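Local structure of transcriptional regulator, putative (Vibrio cholerae O1 biovar eltor str. N16961, 3BJN) at residues A[38-44]-A[58-64]; A[29-35]-A[135-141]; A[53-57]-A[116-120]. The protein probably binds DNA as an IclR-family transcriptional regulator, perhaps repressing allantoin and glyoxylate utilization operons; this chain is its C-terminal, GAF-related domain. All coordinates share one frame; numbering follows the deposited sequence.

Contact 1. Residues A[38-44]-A[58-64]; sequences YRALCVS and QGQSQPL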
loop_
_atom_site.group_PDB
_atom_site.type_symbol
_atom_site.label_atom_id
_atom_site.label_comp_id
_atom_site.label_asym_id
_atom_site.label_seq_id
_atom_site.Cartn_x
_atom_site.Cartn_y
_atom_site.Cartn_z
ATOM N N TYR A 38 -3.610 14.368 -2.713
ATOM C CA TYR A 38 -4.779 13.520 -2.878
ATOM C C TYR A 38 -4.437 12.139 -3.457
ATOM O O TYR A 38 -5.364 11.363 -3.777
ATOM C CB TYR A 38 -5.774 14.202 -3.816
ATOM C CG TYR A 38 -6.424 15.437 -3.277
ATOM C CD1 TYR A 38 -6.909 15.501 -1.963
ATOM C CD2 TYR A 38 -6.627 16.552 -4.098
ATOM C CE1 TYR A 38 -7.560 16.638 -1.485
ATOM C CE2 TYR A 38 -7.262 17.678 -3.646
ATOM C CZ TYR A 38 -7.749 17.738 -2.337
ATOM O OH TYR A 38 -8.394 18.889 -1.947
ATOM N N ARG A 39 -3.136 11.856 -3.658
ATOM C CA ARG A 39 -2.733 10.672 -4.463
ATOM C C ARG A 39 -1.681 9.830 -3.781
ATOM O O ARG A 39 -1.026 10.284 -2.854
ATOM C CB ARG A 39 -2.254 11.080 -5.874
ATOM C CG ARG A 39 -3.261 12.020 -6.565
ATOM C CD ARG A 39 -2.809 12.404 -7.944
ATOM N NE ARG A 39 -2.848 11.294 -8.883
ATOM C CZ ARG A 39 -3.920 10.918 -9.585
ATOM N NH1 ARG A 39 -5.101 11.537 -9.439
ATOM N NH2 ARG A 39 -3.816 9.875 -10.426
ATOM N N ALA A 40 -1.595 8.578 -4.225
ATOM C CA ALA A 40 -0.612 7.604 -3.731
ATOM C C ALA A 40 0.422 7.482 -4.844
ATOM O O ALA A 40 0.101 7.052 -5.951
ATOM C CB ALA A 40 -1.286 6.269 -3.468
ATOM N N LEU A 41 1.651 7.882 -4.551
ATOM C CA LEU A 41 2.716 7.816 -5.541
ATOM C C LEU A 41 3.506 6.501 -5.407
ATOM O O LEU A 41 3.935 6.145 -4.315
ATOM C CB LEU A 41 3.662 9.007 -5.360
ATOM C CG LEU A 41 4.915 8.970 -6.226
ATOM C CD1 LEU A 41 4.574 9.188 -7.707
ATOM C CD2 LEU A 41 5.909 10.022 -5.761
ATOM N N CYS A 42 3.712 5.807 -6.515
ATOM C CA CYS A 42 4.559 4.620 -6.470
ATOM C C CYS A 42 6.024 5.047 -6.614
ATOM O O CYS A 42 6.459 5.443 -7.700
ATOM C CB CYS A 42 4.148 3.656 -7.560
ATOM S SG CYS A 42 5.148 2.158 -7.510
ATOM N N VAL A 43 6.771 5.003 -5.517
ATOM C CA VAL A 43 8.139 5.515 -5.514
ATOM C C VAL A 43 9.159 4.471 -5.981
ATOM O O VAL A 43 10.149 4.792 -6.667
ATOM C CB VAL A 43 8.517 6.044 -4.115
ATOM C CG1 VAL A 43 10.000 6.372 -4.009
ATOM C CG2 VAL A 43 7.687 7.302 -3.805
ATOM N N SER A 44 8.909 3.216 -5.626
ATOM C CA SER A 44 9.812 2.146 -6.017
ATOM C C SER A 44 8.984 0.888 -6.229
ATOM O O SER A 44 8.070 0.618 -5.464
ATOM C CB SER A 44 10.867 1.911 -4.944
ATOM O OG SER A 44 11.817 0.914 -5.372
ATOM N N GLN A 58 5.795 2.543 -11.330
ATOM C CA GLN A 58 6.802 3.396 -10.709
ATOM C C GLN A 58 6.809 4.799 -11.322
ATOM O O GLN A 58 6.808 4.956 -12.552
ATOM C CB GLN A 58 8.192 2.769 -10.828
ATOM C CG GLN A 58 9.195 3.441 -9.928
ATOM C CD GLN A 58 10.522 2.718 -9.883
ATOM O OE1 GLN A 58 10.609 1.550 -9.494
ATOM N NE2 GLN A 58 11.576 3.424 -10.253
ATOM N N GLY A 59 6.806 5.810 -10.454
ATOM C CA GLY A 59 6.822 7.217 -10.897
ATOM C C GLY A 59 5.457 7.782 -11.238
ATOM O O GLY A 59 5.340 8.969 -11.589
ATOM N N GLN A 60 4.436 6.939 -11.157
ATOM C CA GLN A 60 3.051 7.382 -11.375
ATOM C C GLN A 60 2.230 7.242 -10.088
ATOM O O GLN A 60 2.564 6.456 -9.203
ATOM C CB GLN A 60 2.397 6.612 -12.530
ATOM C CG GLN A 60 3.118 6.776 -13.899
ATOM C CD GLN A 60 3.277 8.230 -14.365
ATOM O OE1 GLN A 60 2.325 9.038 -14.324
ATOM N NE2 GLN A 60 4.478 8.565 -14.842
ATOM N N SER A 61 1.152 8.029 -10.014
ATOM C CA SER A 61 0.284 8.032 -8.848
ATOM C C SER A 61 -1.170 7.692 -9.190
ATOM O O SER A 61 -1.596 7.776 -10.353
ATOM C CB SER A 61 0.322 9.389 -8.157
ATOM O OG SER A 61 -0.150 10.378 -9.040
ATOM N N GLN A 62 -1.901 7.267 -8.167
ATOM C CA GLN A 62 -3.315 6.893 -8.236
ATOM C C GLN A 62 -4.065 7.681 -7.164
ATOM O O GLN A 62 -3.489 7.979 -6.135
ATOM C CB GLN A 62 -3.470 5.400 -7.913
ATOM C CG GLN A 62 -3.005 4.442 -9.026
ATOM C CD GLN A 62 -3.988 4.381 -10.194
ATOM O OE1 GLN A 62 -5.192 4.163 -10.008
ATOM N NE2 GLN A 62 -3.475 4.573 -11.406
ATOM N N PRO A 63 -5.370 7.919 -7.346
ATOM C CA PRO A 63 -6.080 8.576 -6.246
ATOM C C PRO A 63 -5.986 7.791 -4.933
ATOM O O PRO A 63 -6.032 6.550 -4.926
ATOM C CB PRO A 63 -7.540 8.611 -6.746
ATOM C CG PRO A 63 -7.433 8.513 -8.236
ATOM C CD PRO A 63 -6.254 7.626 -8.490
ATOM N N LEU A 64 -5.859 8.523 -3.831
ATOM C CA LEU A 64 -5.774 7.959 -2.499
ATOM C C LEU A 64 -7.190 7.689 -2.016
ATOM O O LEU A 64 -7.823 8.519 -1.324
ATOM C CB LEU A 64 -5.028 8.959 -1.601
ATOM C CG LEU A 64 -4.108 8.555 -0.462
ATOM C CD1 LEU A 64 -3.311 7.358 -0.718
ATOM C CD2 LEU A 64 -3.240 9.784 -0.031
HETATM O O HOH W 1 0.445 4.612 -7.370
#
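Arg39 reaches across to Ser61 and runs beside Pro63 where the short strand 61-63 is added, antiparallel, to strand 39-45 at one margin of the six-stranded sheet of this IclR C-terminal domain. The arginine grips the serine side-on. Its NE gives a bond of 2.9 Å to Ser61 OG, which lies at the guanidinium edge almost in the plane, while NH2 donates over 3.1 Å to Ser61 O, approaching from above that carbonyl plane. A bend at chi3 (69°) turns the guanidinium back across the neighbouring strand, and Ser61 OG stands between its own backbone N and carbonyl carbon (chi1 62°), turned toward NE. Gln62 C and Pro63 N lie over one face of the guanidinium, near its rim, so two bonds and a peptide surface together limit its rotation. The Arg39 and Pro63 side chains point the same way.

Leu41 belongs with Ser61 on one side of the sheet. Its CD1 leans over the backbone of Gln60, 3.7 Å from Gln60 O. On the other side are Ala40 and Gln62, and Leu64 turns in there too, its CD1 touching Ala40 CB at 3.6 Å; Met73 of helix 67-76 covers both. Backbone bonds run the length of the pairing, from Leu64 N to Tyr38 O at one end to Gly59 N to Cys42 O at the other.

Beyond the strand, in the conformer described, Gln58 extends alongside Val43 and Ser44 and its amide oxygen accepts a bond from Gln45 N. Val43 and Ser44 form a classic beta bulge against Tyr32 of the next strand. Within the pairing, the bond from Ala40 N to Gln62 O is 2.8 Å long.

Contact 2. Residues A[29-35]-A[135-141]; sequences MAAYMVP and IGAISVM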
loop_
_atom_site.group_PDB
_atom_site.type_symbol
_atom_site.label_atom_id
_atom_site.label_comp_id
_atom_site.label_asym_id
_atom_site.label_seq_id
_atom_site.Cartn_x
_atom_site.Cartn_y
_atom_site.Cartn_z
HETATM N N MSE A 29 5.070 -9.122 -7.333
HETATM C CA MSE A 29 5.394 -7.697 -7.452
HETATM C C MSE A 29 5.220 -7.023 -6.110
HETATM O O MSE A 29 4.271 -7.353 -5.379
HETATM C CB MSE A 29 4.379 -7.007 -8.361
HETATM C CG MSE A 29 4.325 -7.435 -9.768
HETATM SE SE MSE A 29 3.366 -5.978 -10.660
HETATM C CE MSE A 29 4.809 -4.820 -10.766
ATOM N N ALA A 30 6.094 -6.067 -5.794
ATOM C CA ALA A 30 5.996 -5.339 -4.523
ATOM C C ALA A 30 6.361 -3.893 -4.785
ATOM O O ALA A 30 7.177 -3.599 -5.673
ATOM C CB ALA A 30 6.947 -5.939 -3.487
ATOM N N ALA A 31 5.752 -2.991 -4.029
ATOM C CA ALA A 31 6.028 -1.568 -4.233
ATOM C C ALA A 31 6.069 -0.808 -2.916
ATOM O O ALA A 31 5.506 -1.253 -1.912
ATOM C CB ALA A 31 4.972 -0.955 -5.114
ATOM N N TYR A 32 6.752 0.342 -2.953
ATOM C CA TYR A 32 6.736 1.317 -1.870
ATOM C C TYR A 32 6.013 2.541 -2.380
ATOM O O TYR A 32 6.398 3.126 -3.406
ATOM C CB TYR A 32 8.165 1.695 -1.521
ATOM C CG TYR A 32 8.292 2.719 -0.436
ATOM C CD1 TYR A 32 7.817 2.460 0.840
ATOM C CD2 TYR A 32 8.891 3.943 -0.696
ATOM C CE1 TYR A 32 7.965 3.428 1.863
ATOM C CE2 TYR A 32 9.042 4.901 0.301
ATOM C CZ TYR A 32 8.557 4.639 1.559
ATOM O OH TYR A 32 8.732 5.590 2.546
HETATM N N MSE A 33 4.967 2.869 -1.652
HETATM C CA MSE A 33 4.054 3.969 -1.990
HETATM C C MSE A 33 4.173 5.077 -0.965
HETATM O O MSE A 33 4.398 4.805 0.218
HETATM C CB MSE A 33 2.615 3.447 -1.954
HETATM C CG MSE A 33 2.440 2.014 -2.490
HETATM SE SE MSE A 33 2.481 2.198 -4.447
HETATM C CE MSE A 33 0.756 2.943 -4.438
ATOM N N VAL A 34 3.988 6.326 -1.392
ATOM C CA VAL A 34 3.945 7.421 -0.417
ATOM C C VAL A 34 2.771 8.317 -0.727
ATOM O O VAL A 34 2.351 8.446 -1.887
ATOM C CB VAL A 34 5.237 8.265 -0.312
ATOM C CG1 VAL A 34 6.416 7.399 0.136
ATOM C CG2 VAL A 34 5.510 9.018 -1.605
ATOM N N PRO A 35 2.186 8.904 0.329
ATOM C CA PRO A 35 1.043 9.790 0.091
ATOM C C PRO A 35 1.512 11.167 -0.357
ATOM O O PRO A 35 2.457 11.712 0.231
ATOM C CB PRO A 35 0.353 9.831 1.455
ATOM C CG PRO A 35 1.432 9.555 2.474
ATOM C CD PRO A 35 2.510 8.753 1.775
ATOM N N ILE A 135 4.778 7.609 6.883
ATOM C CA ILE A 135 5.595 8.093 5.781
ATOM C C ILE A 135 5.324 7.398 4.441
ATOM O O ILE A 135 5.536 7.984 3.386
ATOM C CB ILE A 135 7.111 8.153 6.120
ATOM C CG1 ILE A 135 7.669 6.776 6.402
ATOM C CG2 ILE A 135 7.390 9.225 7.265
ATOM C CD1 ILE A 135 9.171 6.721 6.740
ATOM N N GLY A 136 4.820 6.173 4.489
ATOM C CA GLY A 136 4.531 5.447 3.262
ATOM C C GLY A 136 3.881 4.109 3.533
ATOM O O GLY A 136 3.324 3.867 4.616
ATOM N N ALA A 137 3.920 3.239 2.533
ATOM C CA ALA A 137 3.359 1.893 2.706
ATOM C C ALA A 137 4.119 0.935 1.840
ATOM O O ALA A 137 4.548 1.312 0.756
ATOM C CB ALA A 137 1.897 1.852 2.358
ATOM N N ILE A 138 4.246 -0.316 2.298
ATOM C CA ILE A 138 4.771 -1.395 1.439
ATOM C C ILE A 138 3.590 -2.213 1.006
ATOM O O ILE A 138 2.704 -2.499 1.822
ATOM C CB ILE A 138 5.755 -2.325 2.227
ATOM C CG1 ILE A 138 7.050 -1.565 2.555
ATOM C CG2 ILE A 138 5.998 -3.662 1.445
ATOM C CD1 ILE A 138 7.939 -1.279 1.342
ATOM N N SER A 139 3.560 -2.606 -0.261
ATOM C CA SER A 139 2.419 -3.315 -0.810
ATOM C C SER A 139 2.862 -4.447 -1.725
ATOM O O SER A 139 3.894 -4.329 -2.388
ATOM C CB SER A 139 1.561 -2.340 -1.608
ATOM O OG SER A 139 1.151 -1.235 -0.807
ATOM N N VAL A 140 2.085 -5.522 -1.730
ATOM C CA VAL A 140 2.170 -6.536 -2.781
ATOM C C VAL A 140 0.884 -6.432 -3.582
ATOM O O VAL A 140 -0.222 -6.309 -3.012
ATOM C CB VAL A 140 2.349 -7.941 -2.198
ATOM C CG1 VAL A 140 1.923 -9.058 -3.207
ATOM C CG2 VAL A 140 3.817 -8.114 -1.721
HETATM N N MSE A 141 1.041 -6.439 -4.904
HETATM C CA MSE A 141 -0.073 -6.433 -5.871
HETATM C C MSE A 141 0.040 -7.739 -6.627
HETATM O O MSE A 141 1.088 -8.015 -7.220
HETATM C CB MSE A 141 0.081 -5.258 -6.845
HETATM C CG MSE A 141 -0.055 -3.898 -6.194
HETATM SE SE MSE A 141 1.696 -3.311 -5.519
HETATM C CE MSE A 141 1.985 -1.915 -6.851
HETATM O O HOH W 2 2.483 -9.991 -8.404
#
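Tyr32 and Ile138 sit opposite each other in the strand pairing as a non-hydrogen-bonded antiparallel pair, with both side chains on one side of the sheet and crossing at about a right angle. The ring meets the isoleucine obliquely, with Tyr32 CD1 3.8 Å from Ile138 CD1. Tyr32 CG is anti to the backbone N (chi1 179°), which carries the ring along the neighbouring strand until its OH comes near Ile135. On the opposite side of the sheet, Met141 folds back through bends at chi2 and chi3, bringing CE to 3.6 Å from Ala31 CB.

Two pairs of reciprocal backbone bonds hold these side chains in register, Ala31 with Ser139 and Met33 with Ala137; Met33 N lies 2.9 Å from Ala137 O. The bond from Met141 N to Met29 O is weak, but a water bridges Met29 N and Met141 O at that end.

This is the middle pairing of the antiparallel sheet, where strands 29-36 and 133-143 join halves built from distant parts of the chain. Helix 12-26 covers the Tyr32 and Ile138 side, placing Val15 on the ring and Leu19 and Leu22 on the isoleucine. Across the sheet, Phe56 packs on Met33 and Met141, both selenomethionines here. Buried Ser139 OG, in the conformer described, bonds to the hydroxyls of Ser69 and Ser125. Ile135 and Gly136 form a classic beta bulge against Val128 of strand 121-130.

Contact 3. Residues A[53-57]-A[116-120]; sequences RCSFV and EIDPG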
loop_
_atom_site.group_PDB
_atom_site.type_symbol
_atom_site.label_atom_id
_atom_site.label_comp_id
_atom_site.label_asym_id
_atom_site.label_seq_id
_atom_site.Cartn_x
_atom_site.Cartn_y
_atom_site.Cartn_z
ATOM N N ARG A 53 0.031 -6.823 -15.558
ATOM C CA ARG A 53 0.002 -5.407 -15.990
ATOM C C ARG A 53 -1.017 -4.529 -15.290
ATOM O O ARG A 53 -1.983 -4.052 -15.896
ATOM C CB ARG A 53 -0.241 -5.296 -17.493
ATOM C CG ARG A 53 0.881 -5.934 -18.315
ATOM C CD ARG A 53 1.213 -5.204 -19.589
ATOM N NE ARG A 53 2.345 -5.837 -20.271
ATOM C CZ ARG A 53 2.777 -5.531 -21.498
ATOM N NH1 ARG A 53 2.191 -4.587 -22.222
ATOM N NH2 ARG A 53 3.818 -6.179 -21.999
ATOM N N CYS A 54 -0.785 -4.271 -14.020
ATOM C CA CYS A 54 -1.765 -3.532 -13.245
ATOM C C CYS A 54 -1.560 -2.005 -13.238
ATOM O O CYS A 54 -0.673 -1.480 -13.927
ATOM C CB CYS A 54 -1.834 -4.123 -11.845
ATOM S SG CYS A 54 -0.473 -3.654 -10.751
ATOM N N SER A 55 -2.415 -1.297 -12.501
ATOM C CA SER A 55 -2.455 0.153 -12.572
ATOM C C SER A 55 -1.304 0.859 -11.863
ATOM O O SER A 55 -1.104 2.048 -12.084
ATOM C CB SER A 55 -3.797 0.694 -12.076
ATOM O OG SER A 55 -4.835 0.374 -12.982
ATOM N N PHE A 56 -0.566 0.130 -11.036
ATOM C CA PHE A 56 0.545 0.688 -10.271
ATOM C C PHE A 56 1.824 0.657 -11.093
ATOM O O PHE A 56 2.280 -0.408 -11.506
ATOM C CB PHE A 56 0.699 -0.093 -8.971
ATOM C CG PHE A 56 -0.457 0.091 -8.044
ATOM C CD1 PHE A 56 -0.591 1.272 -7.311
ATOM C CD2 PHE A 56 -1.440 -0.885 -7.931
ATOM C CE1 PHE A 56 -1.665 1.474 -6.463
ATOM C CE2 PHE A 56 -2.519 -0.694 -7.082
ATOM C CZ PHE A 56 -2.629 0.496 -6.329
ATOM N N VAL A 57 2.387 1.842 -11.313
ATOM C CA VAL A 57 3.567 2.006 -12.167
ATOM C C VAL A 57 4.531 2.943 -11.434
ATOM O O VAL A 57 4.129 4.010 -10.975
ATOM C CB VAL A 57 3.171 2.627 -13.534
ATOM C CG1 VAL A 57 4.420 2.994 -14.376
ATOM C CG2 VAL A 57 2.288 1.648 -14.330
ATOM N N GLU A 116 -10.417 -3.701 -6.401
ATOM C CA GLU A 116 -10.935 -2.322 -6.231
ATOM C C GLU A 116 -10.388 -1.406 -7.300
ATOM O O GLU A 116 -10.994 -0.358 -7.597
ATOM C CB GLU A 116 -10.606 -1.745 -4.852
ATOM C CG GLU A 116 -11.244 -2.500 -3.696
ATOM C CD GLU A 116 -11.015 -1.836 -2.365
ATOM O OE1 GLU A 116 -10.564 -0.661 -2.358
ATOM O OE2 GLU A 116 -11.298 -2.476 -1.321
ATOM N N ILE A 117 -9.238 -1.790 -7.853
ATOM C CA ILE A 117 -8.538 -0.993 -8.865
ATOM C C ILE A 117 -8.509 -1.693 -10.229
ATOM O O ILE A 117 -8.954 -1.122 -11.222
ATOM C CB ILE A 117 -7.123 -0.600 -8.389
ATOM C CG1 ILE A 117 -7.239 0.276 -7.134
ATOM C CG2 ILE A 117 -6.386 0.202 -9.474
ATOM C CD1 ILE A 117 -5.940 0.481 -6.406
ATOM N N ASP A 118 -8.002 -2.937 -10.245
ATOM C CA ASP A 118 -7.863 -3.731 -11.466
ATOM C C ASP A 118 -8.605 -5.035 -11.186
ATOM O O ASP A 118 -8.301 -5.708 -10.195
ATOM C CB ASP A 118 -6.371 -4.058 -11.720
ATOM C CG ASP A 118 -5.537 -2.830 -11.971
ATOM O OD1 ASP A 118 -5.901 -2.067 -12.893
ATOM O OD2 ASP A 118 -4.507 -2.647 -11.284
ATOM N N PRO A 119 -9.564 -5.404 -12.062
ATOM C CA PRO A 119 -10.301 -6.640 -11.857
ATOM C C PRO A 119 -9.346 -7.825 -11.776
ATOM O O PRO A 119 -8.442 -7.952 -12.613
ATOM C CB PRO A 119 -11.168 -6.746 -13.138
ATOM C CG PRO A 119 -11.383 -5.336 -13.547
ATOM C CD PRO A 119 -10.020 -4.695 -13.267
ATOM N N GLY A 120 -9.528 -8.681 -10.770
ATOM C CA GLY A 120 -8.726 -9.913 -10.674
ATOM C C GLY A 120 -7.379 -9.742 -9.990
ATOM O O GLY A 120 -6.632 -10.716 -9.878
HETATM O O HOH W 3 -4.852 -3.422 -15.631
#
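Ile117 meets Phe56 and Ser55 with two different branches. Its CD1 presses on the phenyl ring obliquely, tightly packed at 3.3 Å from Phe56 CZ, and the two side chains cross at about a right angle. CG2 lies instead against Ser55 CB, at 3.7 Å. Just before it, Glu116 turns to helix 67-76, forming a salt bridge with Lys71 and accepting a bond from Gly67 N.

Asp118 follows, and both of its carboxylate oxygens hold Ser55. The syn lone pair of OD1 receives the Ser55 hydroxyl, with OG 2.7 Å away, while Ser55 N donates to OD2 over 2.8 Å, on the syn side but 25° out of the carboxylate plane. Two donors from a single residue thus fix the turn of the carboxylate. The contact joins two irregular loops, one between strands 39-45 and 61-63 and the other between strands 111-114 and 121-130, which lead from opposite margins of the sheet. A water adds a further link, donating to Arg53 O and, at 3.2 Å, to Asp118 OD1.

Past Pro119, Gly120 N bonds to Ser115 OG, and the Gly120 backbone is also bonded to that of Ala144, just before strand 121-130 begins.

In the fold
The three contacts grade from core to surface. Contact 2 is buried, close to the centre of the chain, and relies on apolar side chains and regular backbone bonds. Contact 1 lies further out in the same sheet, sharing a boundary with it: strands 29-36 and 39-45 are neighbours, tied by backbone bonds such as Leu41 N to Val34 O. Its chemistry is mixed, with a charged guanidinium on the outside of an otherwise ordinary strand pairing. Contact 3 has no strand pairing and depends on one carboxylate together with a small apolar patch. Phe56, part of contact 3, reaches both others, touching Gln62 of contact 1 in the conformer described as well as the methionines of contact 2.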